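Local coordinates for protein computational Design of Enzyme (PDB 3TP4) that is a computationally designed enzyme, probably built to carry an activated serine in a catalytic triad on a glycosyl hydrolase family 26 barrel, at residues L44-T49 with V56-G61; D129-V134 with Q194-F199; A258-D263 with T301-A306; T448-A451 with G456-D459. All coordinates share one frame; numbering follows the deposited sequence.

The four contacts follow one another along the chain. Contacts 1, 2 and 3 belong to the barrel domain: contact 1 sets the loop after strand 32-37 on helix 55-60, contact 2 sets the short helix 130-134 on helix 190-207, and contact 3 joins the outer helices 254-274 and 299-308. Contacts 1 and 2 lie on opposite sides of the chain's centre, their centres about 39 Å apart, against about 27 Å for contacts 1 and 3. Contact 4 is a hairpin in the C-terminal immunoglobulin-like domain, about 23 Å from contact 2 and about 55 Å from contact 1 between centres. None touches another: three join elements of the barrel domain and the fourth pairs two strands of the immunoglobulin-like domain.

Contact 1. Residues L44-T49 with V56-G61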
# COMPACT_ATOMS: atom_id res chain seq x y z
N LEU A 44 15.10 17.21 -12.31
CA LEU A 44 15.34 18.14 -13.41
C LEU A 44 16.44 19.13 -13.07
O LEU A 44 16.96 19.80 -13.95
CB LEU A 44 14.08 18.92 -13.78
CG LEU A 44 12.74 18.18 -13.81
CD1 LEU A 44 11.76 18.96 -14.66
CD2 LEU A 44 12.92 16.78 -14.36
N THR A 45 16.79 19.23 -11.79
CA THR A 45 17.79 20.22 -11.39
C THR A 45 19.03 19.55 -10.83
O THR A 45 19.98 20.22 -10.44
CB THR A 45 17.26 21.18 -10.30
OG1 THR A 45 17.15 20.47 -9.05
CG2 THR A 45 15.91 21.73 -10.68
N THR A 46 19.02 18.22 -10.78
CA THR A 46 20.08 17.47 -10.11
C THR A 46 21.21 17.04 -11.04
O THR A 46 22.30 16.71 -10.58
CB THR A 46 19.52 16.19 -9.49
OG1 THR A 46 18.80 15.48 -10.51
CG2 THR A 46 18.57 16.51 -8.33
N GLY A 47 20.93 17.02 -12.33
CA GLY A 47 21.80 16.32 -13.26
C GLY A 47 21.74 14.84 -12.91
O GLY A 47 20.78 14.40 -12.28
N PRO A 48 22.76 14.06 -13.31
CA PRO A 48 22.83 12.63 -13.01
C PRO A 48 22.64 12.34 -11.52
O PRO A 48 23.33 12.93 -10.69
CB PRO A 48 24.24 12.25 -13.44
CG PRO A 48 24.57 13.22 -14.53
CD PRO A 48 23.92 14.51 -14.12
N THR A 49 21.72 11.43 -11.20
CA THR A 49 21.38 11.16 -9.81
C THR A 49 22.22 10.04 -9.21
O THR A 49 22.72 9.18 -9.93
CB THR A 49 19.89 10.80 -9.69
OG1 THR A 49 19.62 9.65 -10.50
CG2 THR A 49 19.03 11.97 -10.16
N VAL A 56 13.63 18.55 -4.72
CA VAL A 56 12.96 19.06 -3.53
C VAL A 56 13.94 19.79 -2.64
O VAL A 56 13.65 20.87 -2.14
CB VAL A 56 12.29 17.94 -2.72
CG1 VAL A 56 11.70 18.51 -1.44
CG2 VAL A 56 11.21 17.27 -3.54
N LYS A 57 15.11 19.20 -2.45
CA LYS A 57 16.18 19.85 -1.70
C LYS A 57 16.61 21.14 -2.40
O LYS A 57 16.76 22.18 -1.75
CB LYS A 57 17.35 18.87 -1.53
CG LYS A 57 18.66 19.49 -1.03
CD LYS A 57 18.53 20.04 0.39
CE LYS A 57 19.85 20.61 0.88
NZ LYS A 57 19.77 21.13 2.28
N ASN A 58 16.78 21.10 -3.72
CA ASN A 58 17.24 22.29 -4.44
C ASN A 58 16.23 23.43 -4.42
O ASN A 58 16.60 24.60 -4.34
CB ASN A 58 17.66 21.97 -5.88
CG ASN A 58 18.86 21.03 -5.94
OD1 ASN A 58 19.57 20.85 -4.95
ND2 ASN A 58 19.07 20.41 -7.09
N VAL A 59 14.94 23.11 -4.50
CA VAL A 59 13.92 24.16 -4.53
C VAL A 59 13.48 24.65 -3.15
O VAL A 59 13.15 25.81 -3.00
CB VAL A 59 12.69 23.75 -5.36
CG1 VAL A 59 13.11 23.35 -6.77
CG2 VAL A 59 11.95 22.63 -4.69
N THR A 60 13.46 23.77 -2.15
CA THR A 60 12.95 24.15 -0.83
C THR A 60 14.02 24.31 0.24
O THR A 60 13.79 24.94 1.26
CB THR A 60 11.92 23.13 -0.29
OG1 THR A 60 12.60 21.96 0.16
CG2 THR A 60 10.91 22.76 -1.36
N GLY A 61 15.19 23.70 0.04
CA GLY A 61 16.23 23.75 1.06
C GLY A 61 16.25 22.52 1.95
O GLY A 61 17.16 22.38 2.77
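Thr45 meets Asn58 where the loop after the barrel strand 32-37 of this TIM-barrel domain folds back onto helix 55-60, which follows it in the chain. The polar part is one side-chain hydrogen bond: Asn58 ND2 donates to Thr45 OG1 over 2.7 Å. It is nearly straight, 163° at the hydrogen, and the hydroxyl lies close to the amide plane of Asn58. With Thr45 OG1 set between its own backbone N and carbonyl carbon (chi1 72°), the hydroxyl faces the helix. The same oxygen is also bonded to Asp55, so Asp55, at the start of the helix, and Asn58, a turn further on, both hold it. A valine here would lack the hydroxyl, and would probably leave the Asn58 amide without its hydroxyl acceptor and Asp55 with one partner fewer.

Van der Waals contact is slight: the Thr46 methyl CG2 stands 4.1 Å from Asn58 ND2, its side chain crossing that of Asn58 at about a right angle. Three bonds lie within 56-61. Lys57 NZ curls round to Gly61 O at 2.9 Å, and Val56 O accepts from Thr60 N and Thr60 OG1, which approach it from opposite faces of its carbonyl plane.

Contact 2. Residues D129-V134 with Q194-F199; sequences DTLRAV and QELYRF
Leu196 overlaps both Leu131 and Val134 with its forked end, one methyl to each. CD2 of Leu196 touches CD1 of Leu131 at 3.6 Å, and CD1 of Leu196 lies 4.1 Å from CG2 of Val134. The side chains meet at a slant rather than head on. Leu196 reaches across because CG lies anti to its backbone N (chi1 164°), which carries both methyls toward the short helix 130-134. Leu131 has a similar first torsion, and its CD1 methyl swings in to meet Leu196. The closest CA atoms, those of Val134 and Leu196, are 7.7 Å apart.

Helix 190-207 is one of the helices of the barrel domain, and the short helix 130-134, in the connection between strand 107-113 and helix 141-157, lies against it. Leu196 is also touched by Leu144 of helix 141-157 and Trp173 of strand 168-174. Away from the contact, Arg198 NH1 forms a salt bridge to Glu195 OE2 at 2.8 Å, while the Gln194 CB lies over the guanidinium face; Glu195 is also bonded to His376 of the C-terminal domain.

No hydrogen bond crosses between 129-134 and 194-199. The link rests on three aliphatic side chains, all buried, so this contact sets no direction by itself; bonds such as Val134 O to His141 supply that.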
# COMPACT_ATOMS: atom_id res chain seq x y z
N ASP A 129 -8.74 -10.09 -16.51
CA ASP A 129 -8.94 -11.24 -15.63
C ASP A 129 -7.61 -11.83 -15.14
O ASP A 129 -7.52 -13.00 -14.78
CB ASP A 129 -9.79 -12.32 -16.32
CG ASP A 129 -9.49 -12.45 -17.81
OD1 ASP A 129 -8.29 -12.41 -18.19
OD2 ASP A 129 -10.45 -12.60 -18.59
N THR A 130 -6.58 -11.00 -15.13
CA THR A 130 -5.28 -11.47 -14.67
C THR A 130 -5.24 -11.43 -13.14
O THR A 130 -4.30 -11.94 -12.53
CB THR A 130 -4.12 -10.68 -15.31
OG1 THR A 130 -2.88 -11.03 -14.68
CG2 THR A 130 -4.36 -9.19 -15.19
N LEU A 131 -6.27 -10.85 -12.53
CA LEU A 131 -6.39 -10.89 -11.07
C LEU A 131 -6.60 -12.34 -10.64
O LEU A 131 -5.85 -12.87 -9.81
CB LEU A 131 -7.56 -10.01 -10.62
CG LEU A 131 -7.72 -9.76 -9.12
CD1 LEU A 131 -6.44 -9.22 -8.52
CD2 LEU A 131 -8.88 -8.79 -8.89
N ARG A 132 -7.59 -13.00 -11.22
CA ARG A 132 -7.80 -14.44 -11.02
C ARG A 132 -6.54 -15.27 -11.24
O ARG A 132 -6.28 -16.24 -10.53
CB ARG A 132 -8.91 -14.93 -11.95
CG ARG A 132 -9.07 -16.45 -12.01
CD ARG A 132 -9.97 -16.83 -13.18
NE ARG A 132 -11.14 -15.95 -13.28
CZ ARG A 132 -11.98 -15.93 -14.31
NH1 ARG A 132 -11.80 -16.75 -15.34
NH2 ARG A 132 -13.01 -15.10 -14.30
N ALA A 133 -5.76 -14.90 -12.25
CA ALA A 133 -4.62 -15.70 -12.69
C ALA A 133 -3.48 -15.79 -11.68
O ALA A 133 -2.73 -16.77 -11.67
CB ALA A 133 -4.09 -15.18 -14.03
N VAL A 134 -3.33 -14.77 -10.84
CA VAL A 134 -2.22 -14.74 -9.89
C VAL A 134 -2.60 -15.34 -8.52
O VAL A 134 -1.72 -15.57 -7.69
CB VAL A 134 -1.65 -13.30 -9.69
CG1 VAL A 134 -1.10 -12.75 -11.01
CG2 VAL A 134 -2.71 -12.37 -9.11
N GLN A 194 -9.18 -8.84 -2.43
CA GLN A 194 -8.96 -9.07 -1.01
C GLN A 194 -8.09 -10.31 -0.78
O GLN A 194 -7.20 -10.30 0.06
CB GLN A 194 -10.29 -9.18 -0.27
CG GLN A 194 -11.05 -7.86 -0.17
CD GLN A 194 -12.50 -8.05 0.23
OE1 GLN A 194 -13.10 -9.09 -0.02
NE2 GLN A 194 -13.08 -7.02 0.85
N GLU A 195 -8.33 -11.38 -1.54
CA GLU A 195 -7.52 -12.57 -1.34
C GLU A 195 -6.10 -12.35 -1.84
O GLU A 195 -5.15 -12.88 -1.27
CB GLU A 195 -8.14 -13.82 -1.98
CG GLU A 195 -9.46 -14.21 -1.35
CD GLU A 195 -9.37 -14.35 0.18
OE1 GLU A 195 -8.34 -14.83 0.69
OE2 GLU A 195 -10.34 -13.98 0.86
N LEU A 196 -5.94 -11.54 -2.90
CA LEU A 196 -4.60 -11.23 -3.41
C LEU A 196 -3.82 -10.45 -2.36
O LEU A 196 -2.66 -10.76 -2.07
CB LEU A 196 -4.68 -10.40 -4.71
CG LEU A 196 -3.39 -9.67 -5.15
CD1 LEU A 196 -2.27 -10.65 -5.43
CD2 LEU A 196 -3.62 -8.76 -6.37
N TYR A 197 -4.45 -9.43 -1.79
CA TYR A 197 -3.79 -8.59 -0.79
C TYR A 197 -3.44 -9.45 0.43
O TYR A 197 -2.32 -9.37 0.96
CB TYR A 197 -4.70 -7.42 -0.38
CG TYR A 197 -4.01 -6.35 0.44
CD1 TYR A 197 -3.71 -6.56 1.79
CD2 TYR A 197 -3.69 -5.11 -0.12
CE1 TYR A 197 -3.08 -5.56 2.55
CE2 TYR A 197 -3.06 -4.12 0.63
CZ TYR A 197 -2.76 -4.35 1.96
OH TYR A 197 -2.13 -3.37 2.70
N ARG A 198 -4.39 -10.27 0.87
CA ARG A 198 -4.21 -11.09 2.08
C ARG A 198 -3.07 -12.10 1.89
O ARG A 198 -2.21 -12.24 2.76
CB ARG A 198 -5.51 -11.80 2.47
CG ARG A 198 -6.59 -10.83 3.02
CD ARG A 198 -7.98 -11.44 2.95
NE ARG A 198 -9.01 -10.51 3.40
CZ ARG A 198 -10.32 -10.70 3.24
NH1 ARG A 198 -10.77 -11.79 2.63
NH2 ARG A 198 -11.19 -9.81 3.68
N PHE A 199 -3.08 -12.79 0.76
CA PHE A 199 -1.97 -13.69 0.43
C PHE A 199 -0.65 -12.96 0.40
O PHE A 199 0.35 -13.45 0.90
CB PHE A 199 -2.17 -14.36 -0.93
CG PHE A 199 -0.99 -15.18 -1.37
CD1 PHE A 199 -0.75 -16.43 -0.81
CD2 PHE A 199 -0.12 -14.71 -2.34
CE1 PHE A 199 0.34 -17.18 -1.20
CE2 PHE A 199 0.97 -15.46 -2.75
CZ PHE A 199 1.20 -16.70 -2.17

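Contact 3. Residues A258-D263 with T301-A306; sequences AGLVAD and TKVLAA
Val303 and Ala306, about one turn apart, are the residues through which 301-306 meets Leu260 and Val261. The segment begins with Thr301, whose hydroxyl bonds to Asp342 of helix 340-348, on a different side from this contact. Lys302 follows, and its NZ reaches the carbonyl of Gly252, just ahead of helix 254-274, adding a polar tie between the neighbouring elements.

Val303 makes the first apolar contact: its CG1 lies 4.2 Å from CD2 of Leu260. Leu260 extends toward it because CG is anti to its backbone N (chi1 179°), and it also rests on Leu245 and Thr247 of strand 242-249 and on Phe280. Leu260 thus bridges from its own helix to a barrel strand and to helix 299-308. The arrangement is that of the TIM barrel, in which helix 254-274 follows strand 242-249 and helix 299-308 follows strand 282-285, so that successive helices pack side by side outside the strands.

Leu304 turns elsewhere, toward Tyr346 of helix 340-348. The nearest CA atoms of the two segments are those of Ala306 and Val261, 7.0 Å apart. The Ala306 CB points at the other helix and sits 4.0 Å from CG2 of Val261. That same Val261 methyl touches the Ala306 carbonyl O at 3.7 Å, a van der Waals contact. Leu257, one turn before Val261, touches both Val303 and Ala306, while Val261 also meets Asp310 and Ala313 beyond the end of helix 299-308.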
# COMPACT_ATOMS: atom_id res chain seq x y z
N ALA A 258 -13.65 20.97 -1.66
CA ALA A 258 -14.69 20.44 -0.78
C ALA A 258 -14.74 18.92 -0.82
O ALA A 258 -14.87 18.27 0.21
CB ALA A 258 -16.07 21.04 -1.13
N GLY A 259 -14.65 18.36 -2.02
CA GLY A 259 -14.66 16.91 -2.18
C GLY A 259 -13.44 16.26 -1.54
O GLY A 259 -13.53 15.19 -0.93
N LEU A 260 -12.29 16.89 -1.68
CA LEU A 260 -11.06 16.36 -1.10
C LEU A 260 -11.18 16.31 0.43
O LEU A 260 -10.85 15.30 1.06
CB LEU A 260 -9.88 17.24 -1.51
CG LEU A 260 -8.56 16.77 -0.92
CD1 LEU A 260 -8.28 15.32 -1.34
CD2 LEU A 260 -7.43 17.68 -1.35
N VAL A 261 -11.66 17.41 1.01
CA VAL A 261 -11.81 17.50 2.46
C VAL A 261 -12.76 16.44 3.00
O VAL A 261 -12.47 15.83 4.03
CB VAL A 261 -12.24 18.92 2.89
CG1 VAL A 261 -12.73 18.92 4.33
CG2 VAL A 261 -11.08 19.89 2.70
N ALA A 262 -13.87 16.21 2.32
CA ALA A 262 -14.80 15.15 2.74
C ALA A 262 -14.13 13.77 2.79
O ALA A 262 -14.30 13.02 3.75
CB ALA A 262 -16.03 15.12 1.83
N ASP A 263 -13.37 13.44 1.75
CA ASP A 263 -12.64 12.17 1.73
C ASP A 263 -11.54 12.11 2.79
O ASP A 263 -11.33 11.08 3.41
CB ASP A 263 -12.01 11.92 0.35
CG ASP A 263 -13.03 11.44 -0.68
OD1 ASP A 263 -14.18 11.15 -0.30
OD2 ASP A 263 -12.66 11.34 -1.87
N THR A 301 -0.70 25.72 -1.93
CA THR A 301 -1.14 26.39 -0.70
C THR A 301 -2.66 26.36 -0.53
O THR A 301 -3.14 26.34 0.59
CB THR A 301 -0.64 27.84 -0.61
OG1 THR A 301 -1.07 28.56 -1.76
CG2 THR A 301 0.90 27.87 -0.52
N LYS A 302 -3.40 26.36 -1.62
CA LYS A 302 -4.85 26.21 -1.52
C LYS A 302 -5.25 24.83 -0.99
O LYS A 302 -6.14 24.70 -0.13
CB LYS A 302 -5.52 26.47 -2.87
CG LYS A 302 -5.51 27.93 -3.28
CD LYS A 302 -6.01 28.11 -4.70
CE LYS A 302 -7.41 27.56 -4.87
NZ LYS A 302 -8.04 28.02 -6.14
N VAL A 303 -4.60 23.79 -1.51
CA VAL A 303 -4.85 22.43 -1.02
C VAL A 303 -4.50 22.32 0.46
O VAL A 303 -5.32 21.88 1.27
CB VAL A 303 -4.05 21.38 -1.82
CG1 VAL A 303 -3.95 20.07 -1.04
CG2 VAL A 303 -4.72 21.14 -3.17
N LEU A 304 -3.30 22.77 0.82
CA LEU A 304 -2.86 22.74 2.21
C LEU A 304 -3.79 23.54 3.14
O LEU A 304 -4.09 23.10 4.24
CB LEU A 304 -1.42 23.26 2.34
CG LEU A 304 -0.84 23.21 3.75
CD1 LEU A 304 -0.73 21.77 4.15
CD2 LEU A 304 0.55 23.93 3.86
N ALA A 305 -4.22 24.73 2.72
CA ALA A 305 -5.09 25.54 3.58
C ALA A 305 -6.46 24.89 3.81
O ALA A 305 -7.06 25.02 4.89
CB ALA A 305 -5.25 26.95 3.00
N ALA A 306 -6.97 24.18 2.81
CA ALA A 306 -8.24 23.46 2.95
C ALA A 306 -8.10 22.33 3.97
O ALA A 306 -8.98 22.10 4.80
CB ALA A 306 -8.68 22.90 1.61

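Contact 4. Residues T448-A451 with G456-D459; sequences TATA and GTLD
Ala451 and Leu458 face each other as a hydrogen-bonded antiparallel pair: Ala451 N donates to Leu458 O at 2.8 Å, and Leu458 N returns a bond to Ala451 O at 2.9 Å. Weaker CA-H...O contacts flank them, Asp459 CA to Ala449 O at 3.1 Å and Thr457 CA to Ala451 O at 3.2 Å.

On the face carrying Thr450 and Asp459, a non-hydrogen-bonded pair, the two side chains lie side by side and point the same way. A water joins their ends, 2.8 Å from Thr450 OG1 and donating to Asp459 OD2 at 2.6 Å. Asp459 has CG between its backbone N and carbonyl carbon (chi1 56°), which lifts the carboxylate to that water. Thr450 CG2 also presses on Thr457 CG2 at 3.5 Å, tighter than usual for two methyls.

These strands, 446-453 and 456-466, form a beta hairpin in the immunoglobulin-like domain; segments 448-451 and 456-459 run at 163° to one another. Ala451 and Leu458 turn to the other face, where both touch Val397 of strand 391-398 and Leu458 also meets Val375. Further out, strand 402-411 lies along the other edge of 446-453, bonding the Thr450 backbone to Thr406. Toward the far end of the hairpin, Thr448 OG1 is hydrogen-bonded to Thr461 OG1, and at the turn Thr453 OG1 bonds to Gly456 O.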
# COMPACT_ATOMS: atom_id res chain seq x y z
N THR A 448 -18.84 -21.96 3.32
CA THR A 448 -18.62 -21.50 4.69
C THR A 448 -17.56 -22.35 5.38
O THR A 448 -17.74 -23.55 5.56
CB THR A 448 -19.91 -21.54 5.52
OG1 THR A 448 -20.88 -20.68 4.92
CG2 THR A 448 -19.65 -21.09 6.95
N ALA A 449 -16.45 -21.71 5.76
CA ALA A 449 -15.37 -22.37 6.48
C ALA A 449 -15.55 -22.19 7.97
O ALA A 449 -15.78 -21.08 8.45
CB ALA A 449 -14.03 -21.81 6.05
N THR A 450 -15.44 -23.29 8.70
CA THR A 450 -15.53 -23.24 10.15
C THR A 450 -14.28 -23.86 10.76
O THR A 450 -14.04 -25.07 10.65
CB THR A 450 -16.79 -23.97 10.64
OG1 THR A 450 -17.94 -23.38 10.01
CG2 THR A 450 -16.93 -23.87 12.16
N ALA A 451 -13.48 -23.02 11.41
CA ALA A 451 -12.25 -23.47 12.04
C ALA A 451 -12.41 -23.64 13.54
O ALA A 451 -12.92 -22.76 14.23
CB ALA A 451 -11.13 -22.49 11.73
N GLY A 456 -11.16 -20.14 19.82
CA GLY A 456 -12.59 -20.42 19.68
C GLY A 456 -12.91 -20.92 18.28
O GLY A 456 -12.03 -21.41 17.58
N THR A 457 -14.17 -20.82 17.89
CA THR A 457 -14.59 -21.29 16.58
C THR A 457 -14.72 -20.07 15.69
O THR A 457 -15.49 -19.15 16.00
CB THR A 457 -15.94 -22.05 16.65
OG1 THR A 457 -15.77 -23.27 17.37
CG2 THR A 457 -16.44 -22.37 15.27
N LEU A 458 -13.96 -20.04 14.59
CA LEU A 458 -13.98 -18.91 13.67
C LEU A 458 -14.64 -19.35 12.38
O LEU A 458 -14.41 -20.47 11.92
CB LEU A 458 -12.55 -18.46 13.37
CG LEU A 458 -11.59 -18.31 14.56
CD1 LEU A 458 -10.17 -18.02 14.05
CD2 LEU A 458 -12.08 -17.22 15.53
N ASP A 459 -15.45 -18.48 11.79
CA ASP A 459 -16.01 -18.81 10.48
C ASP A 459 -16.04 -17.65 9.51
O ASP A 459 -15.84 -16.50 9.89
CB ASP A 459 -17.38 -19.50 10.57
CG ASP A 459 -18.41 -18.69 11.34
OD1 ASP A 459 -18.32 -17.45 11.36
OD2 ASP A 459 -19.32 -19.32 11.92
O HOH W 1 -19.93 -21.78 11.26